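Putative silent information regulator 2 (PDB 5OL0) is a zinc-containing sirtuin that probably uses NAD to remove acetyl groups from lysines of proteins such as histones. Local coordinates at residues 75-89 / 183-195. Numbering follows the deposited sequence.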
ATOM      1  N   ALA A  75       9.120 -15.500  -1.541  1.00 44.26           N
ATOM      2  CA  ALA A  75       8.492 -15.873  -0.288  1.00 46.65           C
ATOM      3  C   ALA A  75       6.973 -15.722  -0.381  1.00 43.53           C
ATOM      4  O   ALA A  75       6.239 -16.415   0.351  1.00 38.68           O
ATOM      5  CB  ALA A  75       9.035 -15.012   0.843  1.00 52.37           C
ATOM      6  N   PHE A  76       6.517 -14.800  -1.252  1.00 47.85           N
ATOM      7  CA  PHE A  76       5.094 -14.538  -1.532  1.00 42.39           C
ATOM      8  C   PHE A  76       4.632 -15.197  -2.799  1.00 42.10           C
ATOM      9  O   PHE A  76       3.668 -14.788  -3.424  1.00 41.79           O
ATOM     10  CB  PHE A  76       4.801 -13.040  -1.540  1.00 43.71           C
ATOM     11  CG  PHE A  76       5.061 -12.383  -0.220  1.00 44.08           C
ATOM     12  CD1 PHE A  76       4.124 -12.430   0.793  1.00 46.29           C
ATOM     13  CD2 PHE A  76       6.270 -11.771   0.030  1.00 50.89           C
ATOM     14  CE1 PHE A  76       4.378 -11.838   2.041  1.00 48.03           C
ATOM     15  CE2 PHE A  76       6.540 -11.183   1.260  1.00 55.26           C
ATOM     16  CZ  PHE A  76       5.586 -11.210   2.271  1.00 50.52           C
ATOM     17  N   SER A  77       5.237 -16.315  -3.122  1.00 40.79           N
ATOM     18  CA  SER A  77       4.785 -17.033  -4.268  1.00 43.44           C
ATOM     19  C   SER A  77       3.977 -18.208  -3.784  1.00 41.02           C
ATOM     20  O   SER A  77       4.324 -18.909  -2.846  1.00 38.96           O
ATOM     21  CB  SER A  77       5.932 -17.440  -5.188  1.00 43.32           C
ATOM     22  OG  SER A  77       6.412 -18.667  -4.814  1.00 44.69           O
ATOM     23  N   LEU A  78       2.843 -18.367  -4.443  1.00 41.16           N
ATOM     24  CA  LEU A  78       1.930 -19.388  -4.172  1.00 40.12           C
ATOM     25  C   LEU A  78       2.541 -20.771  -4.426  1.00 44.74           C
ATOM     26  O   LEU A  78       2.326 -21.729  -3.672  1.00 47.25           O
ATOM     27  CB  LEU A  78       0.706 -19.111  -5.042  1.00 40.56           C
ATOM     28  CG  LEU A  78      -0.521 -19.865  -4.596  1.00 43.20           C
ATOM     29  CD1 LEU A  78      -0.895 -19.501  -3.178  1.00 44.14           C
ATOM     30  CD2 LEU A  78      -1.638 -19.518  -5.575  1.00 49.37           C
ATOM     31  N   THR A  79       3.340 -20.876  -5.475  1.00 47.32           N
ATOM     32  CA  THR A  79       4.010 -22.156  -5.768  1.00 46.92           C
ATOM     33  C   THR A  79       5.083 -22.556  -4.714  1.00 42.78           C
ATOM     34  O   THR A  79       5.114 -23.715  -4.258  1.00 44.95           O
ATOM     35  CB  THR A  79       4.506 -22.234  -7.260  1.00 46.32           C
ATOM     36  OG1 THR A  79       5.251 -23.434  -7.397  1.00 55.81           O
ATOM     37  CG2 THR A  79       5.366 -21.005  -7.698  1.00 47.18           C
ATOM     38  N   LEU A  80       5.904 -21.609  -4.263  1.00 41.30           N
ATOM     39  CA  LEU A  80       6.770 -21.874  -3.097  1.00 44.33           C
ATOM     40  C   LEU A  80       6.004 -22.202  -1.810  1.00 41.68           C
ATOM     41  O   LEU A  80       6.443 -23.034  -1.035  1.00 40.01           O
ATOM     42  CB  LEU A  80       7.707 -20.729  -2.829  1.00 43.47           C
ATOM     43  CG  LEU A  80       8.887 -21.116  -1.952  1.00 47.13           C
ATOM     44  CD1 LEU A  80       9.750 -22.171  -2.646  1.00 52.46           C
ATOM     45  CD2 LEU A  80       9.719 -19.882  -1.642  1.00 48.93           C
ATOM     46  N   LEU A  81       4.868 -21.550  -1.577  1.00 40.62           N
ATOM     47  CA  LEU A  81       4.015 -21.919  -0.431  1.00 40.21           C
ATOM     48  C   LEU A  81       3.520 -23.368  -0.466  1.00 40.76           C
ATOM     49  O   LEU A  81       3.574 -24.071   0.538  1.00 43.37           O
ATOM     50  CB  LEU A  81       2.800 -20.980  -0.321  1.00 40.06           C
ATOM     51  CG  LEU A  81       1.967 -21.187   0.943  1.00 40.62           C
ATOM     52  CD1 LEU A  81       2.743 -20.742   2.170  1.00 39.40           C
ATOM     53  CD2 LEU A  81       0.649 -20.451   0.780  1.00 38.94           C
ATOM     54  N   ARG A  82       3.058 -23.826  -1.624  1.00 44.22           N
ATOM     55  CA  ARG A  82       2.638 -25.235  -1.746  1.00 43.51           C
ATOM     56  C   ARG A  82       3.817 -26.190  -1.567  1.00 44.82           C
ATOM     57  O   ARG A  82       3.653 -27.265  -1.092  1.00 46.87           O
ATOM     58  CB  ARG A  82       2.027 -25.511  -3.081  1.00 41.39           C
ATOM     59  CG  ARG A  82       0.783 -24.748  -3.339  1.00 45.70           C
ATOM     60  CD  ARG A  82      -0.101 -25.559  -4.207  1.00 48.31           C
ATOM     61  NE  ARG A  82      -1.423 -24.978  -4.351  1.00 46.59           N
ATOM     62  CZ  ARG A  82      -1.761 -24.047  -5.226  1.00 44.27           C
ATOM     63  NH1 ARG A  82      -0.878 -23.522  -6.070  1.00 51.68           N
ATOM     64  NH2 ARG A  82      -3.029 -23.635  -5.263  1.00 53.18           N
ATOM     65  N   GLU A  83       5.004 -25.775  -1.948  1.00 49.38           N
ATOM     66  CA  GLU A  83       6.131 -26.686  -1.979  1.00 58.05           C
ATOM     67  C   GLU A  83       6.821 -26.749  -0.640  1.00 56.65           C
ATOM     68  O   GLU A  83       7.145 -27.840  -0.163  1.00 49.70           O
ATOM     69  CB  GLU A  83       7.103 -26.208  -3.053  1.00 65.02           C
ATOM     70  CG  GLU A  83       8.083 -27.248  -3.557  1.00 73.74           C
ATOM     71  CD  GLU A  83       8.471 -27.026  -5.006  1.00 77.66           C
ATOM     72  OE1 GLU A  83       8.035 -26.011  -5.596  1.00 80.27           O
ATOM     73  OE2 GLU A  83       9.198 -27.881  -5.559  1.00 85.53           O
ATOM     74  N   LYS A  84       7.056 -25.572  -0.054  1.00 47.52           N
ATOM     75  CA  LYS A  84       7.847 -25.441   1.157  1.00 51.16           C
ATOM     76  C   LYS A  84       7.236 -24.311   2.047  1.00 44.41           C
ATOM     77  O   LYS A  84       7.822 -23.208   2.149  1.00 40.23           O
ATOM     78  CB  LYS A  84       9.288 -25.091   0.800  1.00 56.72           C
ATOM     79  CG  LYS A  84      10.045 -26.116  -0.026  1.00 63.70           C
ATOM     80  CD  LYS A  84      11.539 -25.881   0.151  1.00 72.48           C
ATOM     81  CE  LYS A  84      12.401 -26.526  -0.929  1.00 76.71           C
ATOM     82  NZ  LYS A  84      13.734 -25.841  -0.961  1.00 78.68           N
ATOM     83  N   PRO A  85       6.082 -24.590   2.672  1.00 39.95           N
ATOM     84  CA  PRO A  85       5.366 -23.584   3.478  1.00 44.02           C
ATOM     85  C   PRO A  85       6.198 -23.054   4.676  1.00 48.17           C
ATOM     86  O   PRO A  85       6.108 -21.879   5.027  1.00 41.73           O
ATOM     87  CB  PRO A  85       4.063 -24.285   3.881  1.00 45.39           C
ATOM     88  CG  PRO A  85       4.291 -25.754   3.671  1.00 45.63           C
ATOM     89  CD  PRO A  85       5.401 -25.906   2.671  1.00 45.49           C
ATOM     90  N   GLU A  86       7.104 -23.875   5.194  1.00 48.82           N
ATOM     91  CA  GLU A  86       8.002 -23.441   6.236  1.00 49.16           C
ATOM     92  C   GLU A  86       8.671 -22.130   5.876  1.00 47.35           C
ATOM     93  O   GLU A  86       8.928 -21.330   6.757  1.00 39.45           O
ATOM     94  CB  GLU A  86       9.000 -24.556   6.646  1.00 57.40           C
ATOM     95  CG  GLU A  86       9.961 -25.060   5.567  1.00 70.17           C
ATOM     96  CD  GLU A  86       9.409 -26.177   4.656  1.00 81.18           C
ATOM     97  OE1 GLU A  86       8.164 -26.421   4.602  1.00 67.62           O
ATOM     98  OE2 GLU A  86      10.254 -26.815   3.973  1.00 88.86           O
ATOM     99  N   ILE A  87       8.892 -21.852   4.587  1.00 45.84           N
ATOM    100  CA  ILE A  87       9.593 -20.619   4.207  1.00 43.36           C
ATOM    101  C   ILE A  87       8.721 -19.378   4.456  1.00 45.98           C
ATOM    102  O   ILE A  87       9.151 -18.416   5.087  1.00 42.58           O
ATOM    103  CB  ILE A  87      10.067 -20.627   2.732  1.00 45.67           C
ATOM    104  CG1 ILE A  87      11.157 -21.693   2.539  1.00 51.52           C
ATOM    105  CG2 ILE A  87      10.598 -19.246   2.317  1.00 46.93           C
ATOM    106  CD1 ILE A  87      11.412 -22.115   1.102  1.00 53.97           C
ATOM    107  N   PHE A  88       7.501 -19.368   3.948  1.00 45.75           N
ATOM    108  CA  PHE A  88       6.685 -18.177   4.209  1.00 41.44           C
ATOM    109  C   PHE A  88       6.350 -18.122   5.716  1.00 35.90           C
ATOM    110  O   PHE A  88       6.374 -17.072   6.289  1.00 33.75           O
ATOM    111  CB  PHE A  88       5.449 -18.117   3.362  1.00 37.44           C
ATOM    112  CG  PHE A  88       4.418 -17.179   3.908  1.00 39.60           C
ATOM    113  CD1 PHE A  88       4.508 -15.827   3.657  1.00 39.27           C
ATOM    114  CD2 PHE A  88       3.380 -17.665   4.708  1.00 34.19           C
ATOM    115  CE1 PHE A  88       3.563 -14.966   4.178  1.00 39.47           C
ATOM    116  CE2 PHE A  88       2.435 -16.812   5.247  1.00 37.33           C
ATOM    117  CZ  PHE A  88       2.537 -15.461   4.984  1.00 39.68           C
ATOM    118  N   TYR A  89       6.056 -19.250   6.348  1.00 37.30           N
ATOM    119  CA  TYR A  89       5.696 -19.211   7.759  1.00 36.93           C
ATOM    120  C   TYR A  89       6.822 -18.674   8.608  1.00 43.21           C
ATOM    121  O   TYR A  89       6.575 -18.023   9.618  1.00 37.47           O
ATOM    122  CB  TYR A  89       5.257 -20.579   8.265  1.00 36.80           C
ATOM    123  CG  TYR A  89       3.776 -20.719   8.165  1.00 39.92           C
ATOM    124  CD1 TYR A  89       3.145 -20.794   6.922  1.00 37.93           C
ATOM    125  CD2 TYR A  89       2.994 -20.712   9.295  1.00 38.36           C
ATOM    126  CE1 TYR A  89       1.768 -20.896   6.823  1.00 37.23           C
ATOM    127  CE2 TYR A  89       1.623 -20.822   9.207  1.00 39.84           C
ATOM    128  CZ  TYR A  89       1.009 -20.918   7.978  1.00 37.18           C
ATOM    129  OH  TYR A  89      -0.360 -20.993   7.936  1.00 39.82           O
ATOM    130  N   GLY A 183      -5.609 -28.820   3.026  1.00 47.44           N
ATOM    131  CA  GLY A 183      -4.809 -27.798   2.383  1.00 48.19           C
ATOM    132  C   GLY A 183      -4.039 -26.898   3.361  1.00 42.01           C
ATOM    133  O   GLY A 183      -4.330 -26.817   4.559  1.00 42.29           O
ATOM    134  N   ILE A 184      -3.022 -26.264   2.825  1.00 39.03           N
ATOM    135  CA  ILE A 184      -2.242 -25.279   3.548  1.00 38.89           C
ATOM    136  C   ILE A 184      -3.021 -23.975   3.735  1.00 35.88           C
ATOM    137  O   ILE A 184      -3.581 -23.428   2.763  1.00 39.89           O
ATOM    138  CB  ILE A 184      -0.954 -24.934   2.792  1.00 37.16           C
ATOM    139  CG1 ILE A 184       0.041 -26.104   2.883  1.00 41.95           C
ATOM    140  CG2 ILE A 184      -0.290 -23.674   3.398  1.00 37.49           C
ATOM    141  CD1 ILE A 184       1.008 -26.137   1.702  1.00 45.06           C
ATOM    142  N   VAL A 185      -3.041 -23.488   4.971  1.00 32.60           N
ATOM    143  CA  VAL A 185      -3.719 -22.223   5.324  1.00 29.59           C
ATOM    144  C   VAL A 185      -2.653 -21.133   5.376  1.00 29.71           C
ATOM    145  O   VAL A 185      -1.447 -21.372   5.754  1.00 29.22           O
ATOM    146  CB  VAL A 185      -4.514 -22.359   6.637  1.00 33.15           C
ATOM    147  CG1 VAL A 185      -4.887 -21.005   7.265  1.00 34.76           C
ATOM    148  CG2 VAL A 185      -5.782 -23.174   6.370  1.00 35.92           C
ATOM    149  N   LYS A 186      -3.078 -19.942   4.960  1.00 29.43           N
ATOM    150  CA  LYS A 186      -2.312 -18.738   5.169  1.00 29.20           C
ATOM    151  C   LYS A 186      -3.229 -17.589   5.489  1.00 29.00           C
ATOM    152  O   LYS A 186      -4.448 -17.658   5.199  1.00 26.07           O
ATOM    153  CB  LYS A 186      -1.418 -18.427   3.965  1.00 32.59           C
ATOM    154  CG  LYS A 186      -2.154 -18.222   2.655  1.00 35.84           C
ATOM    155  CD  LYS A 186      -1.274 -17.402   1.717  1.00 36.52           C
ATOM    156  CE  LYS A 186      -1.951 -17.275   0.364  1.00 37.55           C
ATOM    157  NZ  LYS A 186      -3.167 -16.414   0.411  1.00 35.57           N
ATOM    158  N   PRO A 187      -2.660 -16.524   6.090  1.00 29.58           N
ATOM    159  CA  PRO A 187      -3.396 -15.258   6.162  1.00 30.19           C
ATOM    160  C   PRO A 187      -3.801 -14.817   4.796  1.00 29.22           C
ATOM    161  O   PRO A 187      -3.154 -15.240   3.794  1.00 32.17           O
ATOM    162  CB  PRO A 187      -2.384 -14.298   6.749  1.00 34.07           C
ATOM    163  CG  PRO A 187      -1.470 -15.154   7.518  1.00 35.44           C
ATOM    164  CD  PRO A 187      -1.327 -16.413   6.705  1.00 32.69           C
ATOM    165  N   ASN A 188      -4.844 -14.013   4.718  1.00 29.13           N
ATOM    166  CA  ASN A 188      -5.437 -13.590   3.438  1.00 32.83           C
ATOM    167  C   ASN A 188      -4.614 -12.480   2.844  1.00 34.93           C
ATOM    168  O   ASN A 188      -5.111 -11.391   2.597  1.00 33.61           O
ATOM    169  CB  ASN A 188      -6.939 -13.192   3.582  1.00 36.30           C
ATOM    170  CG  ASN A 188      -7.855 -14.413   3.806  1.00 42.92           C
ATOM    171  OD1 ASN A 188      -7.408 -15.572   3.685  1.00 49.10           O
ATOM    172  ND2 ASN A 188      -9.122 -14.172   4.175  1.00 41.86           N
ATOM    173  N   VAL A 189      -3.323 -12.733   2.697  1.00 33.35           N
ATOM    174  CA  VAL A 189      -2.443 -11.922   1.845  1.00 34.21           C
ATOM    175  C   VAL A 189      -2.564 -12.463   0.439  1.00 32.35           C
ATOM    176  O   VAL A 189      -2.563 -13.644   0.268  1.00 33.61           O
ATOM    177  CB  VAL A 189      -0.990 -12.001   2.299  1.00 34.95           C
ATOM    178  CG1 VAL A 189      -0.084 -11.250   1.338  1.00 41.01           C
ATOM    179  CG2 VAL A 189      -0.886 -11.368   3.669  1.00 39.96           C
ATOM    180  N   VAL A 190      -2.708 -11.594  -0.563  1.00 31.74           N
ATOM    181  CA  VAL A 190      -2.675 -12.016  -1.953  1.00 29.63           C
ATOM    182  C   VAL A 190      -1.208 -12.362  -2.317  1.00 33.98           C
ATOM    183  O   VAL A 190      -0.303 -11.528  -2.220  1.00 35.35           O
ATOM    184  CB  VAL A 190      -3.254 -10.949  -2.907  1.00 28.92           C
ATOM    185  CG1 VAL A 190      -3.250 -11.457  -4.382  1.00 30.11           C
ATOM    186  CG2 VAL A 190      -4.671 -10.576  -2.527  1.00 28.62           C
ATOM    187  N   PHE A 191      -0.975 -13.600  -2.733  1.00 33.93           N
ATOM    188  CA  PHE A 191       0.364 -14.025  -3.145  1.00 33.88           C
ATOM    189  C   PHE A 191       0.496 -13.868  -4.650  1.00 33.33           C
ATOM    190  O   PHE A 191      -0.524 -13.844  -5.400  1.00 29.60           O
ATOM    191  CB  PHE A 191       0.601 -15.496  -2.774  1.00 33.07           C
ATOM    192  CG  PHE A 191       1.108 -15.714  -1.375  1.00 35.61           C
ATOM    193  CD1 PHE A 191       0.771 -14.855  -0.325  1.00 40.21           C
ATOM    194  CD2 PHE A 191       1.939 -16.794  -1.097  1.00 35.07           C
ATOM    195  CE1 PHE A 191       1.236 -15.059   0.948  1.00 39.28           C
ATOM    196  CE2 PHE A 191       2.385 -17.023   0.190  1.00 38.22           C
ATOM    197  CZ  PHE A 191       2.043 -16.156   1.211  1.00 39.62           C
ATOM    198  N   PHE A 192       1.746 -13.793  -5.106  1.00 32.11           N
ATOM    199  CA  PHE A 192       2.011 -13.859  -6.573  1.00 36.85           C
ATOM    200  C   PHE A 192       1.338 -15.117  -7.152  1.00 36.54           C
ATOM    201  O   PHE A 192       1.473 -16.209  -6.627  1.00 35.74           O
ATOM    202  CB  PHE A 192       3.531 -13.761  -6.871  1.00 37.86           C
ATOM    203  CG  PHE A 192       4.105 -12.441  -6.531  1.00 34.61           C
ATOM    204  CD1 PHE A 192       3.913 -11.362  -7.384  1.00 36.98           C
ATOM    205  CD2 PHE A 192       4.763 -12.233  -5.338  1.00 34.82           C
ATOM    206  CE1 PHE A 192       4.381 -10.081  -7.062  1.00 33.92           C
ATOM    207  CE2 PHE A 192       5.236 -10.956  -4.990  1.00 36.49           C
ATOM    208  CZ  PHE A 192       5.058  -9.881  -5.859  1.00 35.96           C
ATOM    209  N   GLY A 193       0.488 -14.933  -8.139  1.00 38.36           N
ATOM    210  CA  GLY A 193      -0.253 -16.035  -8.715  1.00 38.35           C
ATOM    211  C   GLY A 193      -1.663 -16.201  -8.181  1.00 40.53           C
ATOM    212  O   GLY A 193      -2.389 -17.076  -8.627  1.00 38.30           O
ATOM    213  N   GLU A 194      -2.083 -15.342  -7.260  1.00 35.29           N
ATOM    214  CA  GLU A 194      -3.448 -15.379  -6.760  1.00 36.30           C
ATOM    215  C   GLU A 194      -4.270 -14.240  -7.334  1.00 35.30           C
ATOM    216  O   GLU A 194      -3.725 -13.206  -7.768  1.00 31.74           O
ATOM    217  CB  GLU A 194      -3.456 -15.218  -5.243  1.00 35.43           C
ATOM    218  CG  GLU A 194      -3.955 -16.361  -4.420  1.00 47.68           C
ATOM    219  CD  GLU A 194      -3.916 -16.028  -2.907  1.00 51.02           C
ATOM    220  OE1 GLU A 194      -2.789 -15.996  -2.294  1.00 42.42           O
ATOM    221  OE2 GLU A 194      -5.015 -15.778  -2.325  1.00 61.61           O
ATOM    222  N   ASN A 195      -5.586 -14.377  -7.227  1.00 32.23           N
ATOM    223  CA  ASN A 195      -6.494 -13.319  -7.650  1.00 36.83           C
ATOM    224  C   ASN A 195      -6.485 -12.155  -6.669  1.00 34.74           C
ATOM    225  O   ASN A 195      -6.344 -12.360  -5.515  1.00 31.29           O
ATOM    226  CB  ASN A 195      -7.925 -13.850  -7.791  1.00 39.34           C
ATOM    227  CG  ASN A 195      -8.061 -14.787  -8.959  1.00 41.82           C
ATOM    228  OD1 ASN A 195      -7.848 -14.409 -10.105  1.00 39.98           O
ATOM    229  ND2 ASN A 195      -8.370 -16.026  -8.663  1.00 43.54           N
TER
HETATM  230  O   HOH W   1       3.092 -18.525  -7.495  1.00 42.56           O
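F191 is the side chain to follow, because it lies between F76, F88 and L81. Its CB starts 3.2 Å from F76 O, the carbonyl that also accepts from F192 N, which lies nearly in line with the C=O although the N-H is bent (139°). With CG anti to its own carbonyl carbon (chi1 -86°), the ring runs toward L81 and F88. CD2 stays near F76 O and S77 O, and F191 CE2 meets L81 CD2 at 3.9 Å. F76 turns its edge to the face of F191 in a T-shaped pair, F76 CD1 coming 3.9 Å from F191 CE1. F191 CZ, the tip, stands over the centre of the F88 ring, 3.5 Å from F88 CD1, a second edge-to-face pair with planes at 68°. F76 CA makes a CH-pi contact over one face of F191; K186 CD lies over the opposite face, toward the rim. K186 then bends at its end, and NZ bonds V189 O and makes a salt bridge to E194 OE1, which F191 N reaches from the other side of the carboxylate plane. At strand 185-187, Y89 OH, also bonded to N166, donates a very short 2.5 Å hydrogen bond to V185 O. The aromatic cluster of F76, F88 and F191 joins helices 78-83 and 85-95 to the loop after that strand, an edge of the three-stranded antiparallel sheet beside the zinc site.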